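Local coordinates for protein glypican-1 (Homo sapiens, PDB 4YWT) that serves as the GPI-anchored core protein of a cell-surface heparan sulfate proteoglycan that binds collagen through its sugar chains and participates in Schwann cell myelination, at residues 133-138 / 174-179; 237-242 / 450-455. The protein carries 3 engineered substitutions. All coordinates share one frame; numbering follows the deposited sequence.

Interaction 1. Residues 133-138 / 174-179; sequences YTQNAR and FKQLHP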
ATOM      1  N   TYR A 133      37.426  -8.647 -20.009  1.00 41.37           N
ATOM      2  CA  TYR A 133      36.557  -7.797 -19.209  1.00 41.31           C
ATOM      3  C   TYR A 133      37.142  -6.406 -19.005  1.00 42.00           C
ATOM      4  O   TYR A 133      36.461  -5.406 -19.235  1.00 40.52           O
ATOM      5  CB  TYR A 133      36.275  -8.419 -17.839  1.00 41.39           C
ATOM      6  CG  TYR A 133      35.801  -7.384 -16.843  1.00 44.42           C
ATOM      7  CD1 TYR A 133      34.534  -6.825 -16.948  1.00 44.30           C
ATOM      8  CD2 TYR A 133      36.628  -6.946 -15.816  1.00 41.68           C
ATOM      9  CE1 TYR A 133      34.100  -5.868 -16.056  1.00 40.09           C
ATOM     10  CE2 TYR A 133      36.200  -5.987 -14.917  1.00 43.23           C
ATOM     11  CZ  TYR A 133      34.934  -5.454 -15.042  1.00 40.36           C
ATOM     12  OH  TYR A 133      34.498  -4.500 -14.151  1.00 43.03           O
ATOM     13  N   THR A 134      38.397  -6.347 -18.563  1.00 33.50           N
ATOM     14  CA  THR A 134      38.989  -5.086 -18.111  1.00 51.04           C
ATOM     15  C   THR A 134      39.014  -4.000 -19.188  1.00 48.43           C
ATOM     16  O   THR A 134      38.994  -2.811 -18.873  1.00 53.22           O
ATOM     17  CB  THR A 134      40.427  -5.291 -17.595  1.00 49.81           C
ATOM     18  OG1 THR A 134      41.233  -5.868 -18.628  1.00 50.99           O
ATOM     19  CG2 THR A 134      40.434  -6.206 -16.378  1.00 34.76           C
ATOM     20  N   GLN A 135      39.054  -4.406 -20.453  1.00 49.82           N
ATOM     21  CA  GLN A 135      39.060  -3.446 -21.553  1.00 53.10           C
ATOM     22  C   GLN A 135      37.657  -3.201 -22.098  1.00 50.56           C
ATOM     23  O   GLN A 135      37.483  -2.537 -23.120  1.00 47.69           O
ATOM     24  CB  GLN A 135      39.985  -3.920 -22.676  1.00 62.78           C
ATOM     25  CG  GLN A 135      41.448  -3.965 -22.275  1.00 73.77           C
ATOM     26  CD  GLN A 135      41.999  -2.591 -21.946  1.00 82.19           C
ATOM     27  OE1 GLN A 135      42.115  -2.220 -20.777  1.00 84.49           O
ATOM     28  NE2 GLN A 135      42.339  -1.826 -22.977  1.00 84.73           N
ATOM     29  N   ASN A 136      36.659  -3.738 -21.404  1.00 49.16           N
ATOM     30  CA  ASN A 136      35.265  -3.538 -21.776  1.00 47.58           C
ATOM     31  C   ASN A 136      34.412  -3.254 -20.548  1.00 40.63           C
ATOM     32  O   ASN A 136      33.190  -3.388 -20.585  1.00 36.75           O
ATOM     33  CB  ASN A 136      34.729  -4.762 -22.519  1.00 48.57           C
ATOM     34  CG  ASN A 136      35.496  -5.052 -23.794  1.00 48.16           C
ATOM     35  OD1 ASN A 136      35.685  -4.172 -24.633  1.00 48.28           O
ATOM     36  ND2 ASN A 136      35.953  -6.289 -23.938  1.00 46.48           N
ATOM     37  N   ALA A 137      35.070  -2.857 -19.462  1.00 41.40           N
ATOM     38  CA  ALA A 137      34.403  -2.618 -18.186  1.00 39.49           C
ATOM     39  C   ALA A 137      33.336  -1.534 -18.289  1.00 39.39           C
ATOM     40  O   ALA A 137      32.280  -1.630 -17.658  1.00 35.79           O
ATOM     41  CB  ALA A 137      35.427  -2.249 -17.120  1.00 38.28           C
ATOM     42  N   ARG A 138      33.609  -0.506 -19.087  1.00 34.46           N
ATOM     43  CA  ARG A 138      32.667   0.595 -19.232  1.00 39.47           C
ATOM     44  C   ARG A 138      31.381   0.126 -19.899  1.00 40.87           C
ATOM     45  O   ARG A 138      30.318   0.685 -19.656  1.00 41.76           O
ATOM     46  CB  ARG A 138      33.272   1.750 -20.034  1.00 39.90           C
ATOM     47  CG  ARG A 138      32.397   2.995 -20.006  1.00 46.02           C
ATOM     48  CD  ARG A 138      32.765   4.007 -21.070  1.00 49.97           C
ATOM     49  NE  ARG A 138      31.687   4.975 -21.248  1.00 54.97           N
ATOM     50  CZ  ARG A 138      31.752   6.039 -22.041  1.00 56.03           C
ATOM     51  NH1 ARG A 138      32.855   6.286 -22.734  1.00 58.18           N
ATOM     52  NH2 ARG A 138      30.715   6.859 -22.135  1.00 56.56           N
ATOM     53  N   PHE A 174      35.497  -9.094 -30.515  1.00 58.26           N
ATOM     54  CA  PHE A 174      36.069  -9.700 -31.711  1.00 59.98           C
ATOM     55  C   PHE A 174      37.316  -8.946 -32.159  1.00 58.08           C
ATOM     56  O   PHE A 174      38.290  -9.557 -32.597  1.00 59.40           O
ATOM     57  CB  PHE A 174      35.053  -9.748 -32.850  1.00 61.93           C
ATOM     58  CG  PHE A 174      35.499 -10.584 -34.015  1.00 63.44           C
ATOM     59  CD1 PHE A 174      35.420 -11.966 -33.959  1.00 63.28           C
ATOM     60  CD2 PHE A 174      36.003  -9.992 -35.162  1.00 61.53           C
ATOM     61  CE1 PHE A 174      35.832 -12.743 -35.026  1.00 65.55           C
ATOM     62  CE2 PHE A 174      36.417 -10.763 -36.231  1.00 61.45           C
ATOM     63  CZ  PHE A 174      36.329 -12.140 -36.163  1.00 61.40           C
ATOM     64  N   LYS A 175      37.280  -7.619 -32.054  1.00 61.93           N
ATOM     65  CA  LYS A 175      38.462  -6.815 -32.346  1.00 63.72           C
ATOM     66  C   LYS A 175      39.621  -7.200 -31.433  1.00 70.01           C
ATOM     67  O   LYS A 175      40.763  -7.315 -31.882  1.00 69.30           O
ATOM     68  CB  LYS A 175      38.167  -5.321 -32.197  1.00 61.11           C
ATOM     69  CG  LYS A 175      37.320  -4.725 -33.306  1.00 63.78           C
ATOM     70  CD  LYS A 175      37.211  -3.217 -33.142  1.00 65.96           C
ATOM     71  CE  LYS A 175      38.585  -2.578 -32.990  1.00 68.57           C
ATOM     72  NZ  LYS A 175      38.500  -1.094 -32.887  1.00 70.23           N
ATOM     73  N   GLN A 176      39.321  -7.403 -30.153  1.00 76.93           N
ATOM     74  CA  GLN A 176      40.354  -7.697 -29.165  1.00 79.06           C
ATOM     75  C   GLN A 176      40.911  -9.108 -29.331  1.00 77.54           C
ATOM     76  O   GLN A 176      42.092  -9.348 -29.083  1.00 81.60           O
ATOM     77  CB  GLN A 176      39.811  -7.507 -27.746  1.00 84.59           C
ATOM     78  CG  GLN A 176      40.893  -7.489 -26.676  1.00 91.47           C
ATOM     79  CD  GLN A 176      40.334  -7.372 -25.270  1.00 94.76           C
ATOM     80  OE1 GLN A 176      39.143  -7.579 -25.040  1.00 94.48           O
ATOM     81  NE2 GLN A 176      41.197  -7.023 -24.322  1.00 96.58           N
ATOM     82  N   LEU A 177      40.059 -10.039 -29.751  1.00 72.70           N
ATOM     83  CA  LEU A 177      40.513 -11.395 -30.046  1.00 71.60           C
ATOM     84  C   LEU A 177      41.482 -11.407 -31.222  1.00 73.60           C
ATOM     85  O   LEU A 177      42.410 -12.213 -31.265  1.00 74.28           O
ATOM     86  CB  LEU A 177      39.330 -12.321 -30.342  1.00 71.50           C
ATOM     87  CG  LEU A 177      38.897 -13.284 -29.233  1.00 71.50           C
ATOM     88  CD1 LEU A 177      38.303 -12.537 -28.049  1.00 72.77           C
ATOM     89  CD2 LEU A 177      37.924 -14.329 -29.766  1.00 73.05           C
ATOM     90  N   HIS A 178      41.260 -10.508 -32.176  1.00 70.55           N
ATOM     91  CA  HIS A 178      42.081 -10.464 -33.381  1.00 69.42           C
ATOM     92  C   HIS A 178      42.748  -9.105 -33.587  1.00 67.97           C
ATOM     93  O   HIS A 178      42.278  -8.296 -34.386  1.00 64.41           O
ATOM     94  CB  HIS A 178      41.235 -10.809 -34.608  1.00 70.11           C
ATOM     95  CG  HIS A 178      40.534 -12.127 -34.508  1.00 71.34           C
ATOM     96  ND1 HIS A 178      41.001 -13.165 -33.730  1.00 71.29           N
ATOM     97  CD2 HIS A 178      39.393 -12.575 -35.084  1.00 72.57           C
ATOM     98  CE1 HIS A 178      40.181 -14.195 -33.834  1.00 71.58           C
ATOM     99  NE2 HIS A 178      39.196 -13.863 -34.650  1.00 71.98           N
ATOM    100  N   PRO A 179      43.846  -8.847 -32.858  1.00 68.73           N
ATOM    101  CA  PRO A 179      44.639  -7.634 -33.084  1.00 76.21           C
ATOM    102  C   PRO A 179      45.360  -7.693 -34.428  1.00 86.50           C
ATOM    103  O   PRO A 179      45.664  -6.655 -35.018  1.00 88.57           O
ATOM    104  CB  PRO A 179      45.642  -7.638 -31.923  1.00 72.26           C
ATOM    105  CG  PRO A 179      45.106  -8.631 -30.933  1.00 69.47           C
ATOM    106  CD  PRO A 179      44.383  -9.650 -31.749  1.00 69.59           C
TER
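The short break between helix 131-134 and helix 137-152, where Q135 and N136 leave the helical path, receives the extended side chain of Q176, one residue from the C-terminal end of helix 158-177. The CA atoms of Q135 and Q176 stay 8.8 Å apart, and Q176 reaches across much of that distance, its CG standing anti to the backbone N (chi1 -167°) and its chain running straight on from there. The two ends of its terminal amide meet different residues. NE2 rests against the aliphatic base of Q135, 3.7 Å from Q135 CG and equally near Q135 CB. Q135 itself bends at chi2, carrying its own amide away from the contact. Q176 OE1 comes to 3.6 Å from N136 ND2, too long for a hydrogen bond. The Q176 and N136 side chains run past each other in opposite directions, with their amide planes 90° apart. The firm bonds are made to neighbours: Q176 NE2 donates to E131 O and N136 ND2 to L132 O, both carbonyls of helix 131-134, while R172 of helix 158-177 gives NE to N136 OD1 and NH2 to Q135 O. These two acceptors lie only 2.9 Å from each other (Q135 O to N136 OD1), a close approach that the shared guanidinium probably makes tolerable. In the turn itself, N136 N bonds to Y133 O at 2.7 Å. N136 occupies the N-cap position of helix 137-152, yet its side chain makes no capping bond. Direct Q176 contact is thus van der Waals and loosely polar, whereas the hydrogen bonds from R172 and Q176 to E131 O, Q135 O and N136 OD1 probably hold the break against helix 158-177.

Interaction 2. Residues 237-242 / 450-455; sequences AQVPLG and MTIRQQ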
ATOM      1  N   ALA A 237      -6.685  10.110   4.530  1.00 44.61           N
ATOM      2  CA  ALA A 237      -6.662  10.422   5.960  1.00 46.04           C
ATOM      3  C   ALA A 237      -7.083  11.863   6.262  1.00 50.47           C
ATOM      4  O   ALA A 237      -7.536  12.164   7.367  1.00 60.19           O
ATOM      5  CB  ALA A 237      -5.278  10.158   6.529  1.00 35.19           C
ATOM      6  N   GLN A 238      -6.941  12.746   5.279  1.00 55.27           N
ATOM      7  CA  GLN A 238      -7.234  14.162   5.475  1.00 58.25           C
ATOM      8  C   GLN A 238      -8.695  14.519   5.201  1.00 54.35           C
ATOM      9  O   GLN A 238      -9.106  15.658   5.418  1.00 53.16           O
ATOM     10  CB  GLN A 238      -6.323  15.016   4.590  1.00 65.74           C
ATOM     11  CG  GLN A 238      -4.839  14.895   4.918  1.00 74.89           C
ATOM     12  CD  GLN A 238      -4.470  15.511   6.257  1.00 82.56           C
ATOM     13  OE1 GLN A 238      -5.293  16.153   6.912  1.00 87.25           O
ATOM     14  NE2 GLN A 238      -3.223  15.315   6.671  1.00 84.84           N
ATOM     15  N   VAL A 239      -9.473  13.553   4.722  1.00 48.51           N
ATOM     16  CA  VAL A 239     -10.898  13.781   4.493  1.00 52.63           C
ATOM     17  C   VAL A 239     -11.616  14.025   5.818  1.00 52.91           C
ATOM     18  O   VAL A 239     -11.632  13.158   6.692  1.00 45.95           O
ATOM     19  CB  VAL A 239     -11.559  12.598   3.763  1.00 46.23           C
ATOM     20  CG1 VAL A 239     -13.054  12.839   3.613  1.00 42.85           C
ATOM     21  CG2 VAL A 239     -10.913  12.389   2.402  1.00 45.68           C
ATOM     22  N   PRO A 240     -12.211  15.219   5.969  1.00 60.93           N
ATOM     23  CA  PRO A 240     -12.849  15.636   7.222  1.00 60.38           C
ATOM     24  C   PRO A 240     -14.185  14.949   7.483  1.00 55.80           C
ATOM     25  O   PRO A 240     -14.884  14.575   6.541  1.00 49.74           O
ATOM     26  CB  PRO A 240     -13.049  17.138   7.020  1.00 66.24           C
ATOM     27  CG  PRO A 240     -13.228  17.281   5.551  1.00 67.43           C
ATOM     28  CD  PRO A 240     -12.317  16.255   4.927  1.00 64.11           C
ATOM     29  N   LEU A 241     -14.525  14.787   8.758  1.00 56.26           N
ATOM     30  CA  LEU A 241     -15.827  14.261   9.149  1.00 55.10           C
ATOM     31  C   LEU A 241     -16.898  15.334   8.980  1.00 53.62           C
ATOM     32  O   LEU A 241     -16.652  16.511   9.238  1.00 53.78           O
ATOM     33  CB  LEU A 241     -15.796  13.763  10.595  1.00 55.52           C
ATOM     34  CG  LEU A 241     -14.870  12.583  10.893  1.00 57.91           C
ATOM     35  CD1 LEU A 241     -14.578  12.493  12.381  1.00 54.61           C
ATOM     36  CD2 LEU A 241     -15.481  11.286  10.387  1.00 57.38           C
ATOM     37  N   GLY A 242     -18.085  14.924   8.545  1.00 53.99           N
ATOM     38  CA  GLY A 242     -19.169  15.859   8.309  1.00 53.82           C
ATOM     39  C   GLY A 242     -19.921  16.245   9.570  1.00 55.19           C
ATOM     40  O   GLY A 242     -19.715  15.648  10.627  1.00 55.96           O
ATOM     41  N   MET A 450     -14.565  14.447  -3.392  1.00 49.47           N
ATOM     42  CA  MET A 450     -13.724  14.511  -4.584  1.00 52.96           C
ATOM     43  C   MET A 450     -12.366  13.840  -4.389  1.00 46.90           C
ATOM     44  O   MET A 450     -11.874  13.139  -5.282  1.00 45.62           O
ATOM     45  CB  MET A 450     -13.527  15.965  -5.013  1.00 58.39           C
ATOM     46  CG  MET A 450     -14.520  16.453  -6.065  1.00 66.66           C
ATOM     47  SD  MET A 450     -14.439  15.533  -7.618  1.00106.64           S
ATOM     48  CE  MET A 450     -15.815  14.398  -7.438  1.00 50.27           C
ATOM     49  N   THR A 451     -11.765  14.064  -3.223  1.00 43.57           N
ATOM     50  CA  THR A 451     -10.470  13.475  -2.897  1.00 45.19           C
ATOM     51  C   THR A 451     -10.518  11.959  -3.045  1.00 37.90           C
ATOM     52  O   THR A 451      -9.667  11.357  -3.711  1.00 36.18           O
ATOM     53  CB  THR A 451     -10.032  13.836  -1.464  1.00 45.99           C
ATOM     54  OG1 THR A 451     -10.116  15.254  -1.276  1.00 46.96           O
ATOM     55  CG2 THR A 451      -8.604  13.373  -1.208  1.00 42.46           C
ATOM     56  N   ILE A 452     -11.536  11.356  -2.436  1.00 36.64           N
ATOM     57  CA  ILE A 452     -11.758   9.918  -2.521  1.00 38.83           C
ATOM     58  C   ILE A 452     -11.833   9.450  -3.971  1.00 36.69           C
ATOM     59  O   ILE A 452     -11.209   8.457  -4.342  1.00 29.81           O
ATOM     60  CB  ILE A 452     -13.054   9.505  -1.794  1.00 41.67           C
ATOM     61  CG1 ILE A 452     -13.006   9.931  -0.325  1.00 41.51           C
ATOM     62  CG2 ILE A 452     -13.286   8.007  -1.924  1.00 35.81           C
ATOM     63  CD1 ILE A 452     -11.858   9.329   0.452  1.00 44.44           C
ATOM     64  N   ARG A 453     -12.590  10.177  -4.786  1.00 38.14           N
ATOM     65  CA  ARG A 453     -12.745   9.840  -6.198  1.00 45.40           C
ATOM     66  C   ARG A 453     -11.412   9.866  -6.946  1.00 46.08           C
ATOM     67  O   ARG A 453     -11.094   8.942  -7.711  1.00 51.55           O
ATOM     68  CB  ARG A 453     -13.742  10.794  -6.860  1.00 51.28           C
ATOM     69  CG  ARG A 453     -15.162  10.259  -6.873  1.00 60.31           C
ATOM     70  CD  ARG A 453     -15.201   8.926  -7.600  1.00 65.47           C
ATOM     71  NE  ARG A 453     -16.371   8.126  -7.256  1.00 68.55           N
ATOM     72  CZ  ARG A 453     -16.560   6.878  -7.670  1.00 74.14           C
ATOM     73  NH1 ARG A 453     -15.655   6.292  -8.444  1.00 72.50           N
ATOM     74  NH2 ARG A 453     -17.651   6.214  -7.314  1.00 74.22           N
ATOM     75  N   GLN A 454     -10.632  10.918  -6.716  1.00 42.18           N
ATOM     76  CA  GLN A 454      -9.310  11.032  -7.327  1.00 50.39           C
ATOM     77  C   GLN A 454      -8.403   9.868  -6.915  1.00 43.84           C
ATOM     78  O   GLN A 454      -7.703   9.277  -7.753  1.00 47.55           O
ATOM     79  CB  GLN A 454      -8.665  12.370  -6.956  1.00 52.72           C
ATOM     80  CG  GLN A 454      -9.358  13.572  -7.579  1.00 60.24           C
ATOM     81  CD  GLN A 454      -8.794  14.895  -7.099  1.00 70.71           C
ATOM     82  OE1 GLN A 454      -7.956  14.935  -6.199  1.00 73.66           O
ATOM     83  NE2 GLN A 454      -9.254  15.986  -7.700  1.00 74.27           N
ATOM     84  N   GLN A 455      -8.428   9.533  -5.627  1.00 37.04           N
ATOM     85  CA  GLN A 455      -7.643   8.407  -5.126  1.00 38.34           C
ATOM     86  C   GLN A 455      -8.066   7.098  -5.788  1.00 37.83           C
ATOM     87  O   GLN A 455      -7.225   6.259  -6.126  1.00 37.76           O
ATOM     88  CB  GLN A 455      -7.771   8.296  -3.608  1.00 28.49           C
ATOM     89  CG  GLN A 455      -7.253   9.512  -2.860  1.00 34.19           C
ATOM     90  CD  GLN A 455      -6.000  10.085  -3.489  1.00 44.25           C
ATOM     91  OE1 GLN A 455      -4.943   9.455  -3.482  1.00 47.92           O
ATOM     92  NE2 GLN A 455      -6.113  11.288  -4.041  1.00 49.53           N
TER
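V239 turns CG1 anti to its own amide nitrogen (chi1 177°), which sends the other methyl, CG2, out to I452 and T451 in the first turn of helix 450-471. I452 answers with two successive torsions near -60° (chi1 -58°, chi2 -60°): the side chain does not start out toward the loop, but the bent CG1-CD1 arm brings the terminal methyl over to it. The two methyls meet at 3.7 Å, V239 CG2 to I452 CD1, with the side chains crossing at about a right angle. T451 adds a looser touch through its carbon at the branch, V239 CG2 lying 4.2 Å from T451 CB. All of this is apolar, one valine methyl leaning into the step between two consecutive helix residues. Polar bonding at the helix start is separate from this contact: I452 N donates to OD1 of D449, the residue just ahead of the helix, and Q455 N to T451 O at 2.9 Å. D449 also touches V239, so valine meets both the helix and its entrance. The loop 237-242 joins helix 204-236 to helix 243-253, for which G242 is the N-cap residue. Two places beyond V239, L241 packs on helix 70-129 through H81, L84 and E85. Helix 280-283 lies alongside, with Q282 against V239 and N281 against I452; V236 at the end of helix 204-236 and L285, in the linker after helix 280-283, also touch I452.

How the interactions relate
Interaction 1 lies near one end of the elongated helical molecule, its centre about 46 Å from the chain's centre, and interaction 2 about 17 Å from it on the opposite side. Each joins a helix to a break between two others, with similar small areas. Both are partly buried, but 133-138 / 174-179 combines buried N136 with exposed Q135, whereas in 237-242 / 450-455 I452 is buried and no touching residue is exposed. The first gathers amides beside an arginine and backbone carbonyls near helix ends; the second rests on aliphatic methyls. Segment 133-138 reaches helix 70-129 through Y133 and T134, and 237-242 through A237 and L241, so both contacts adjoin the same long helix at widely separated points.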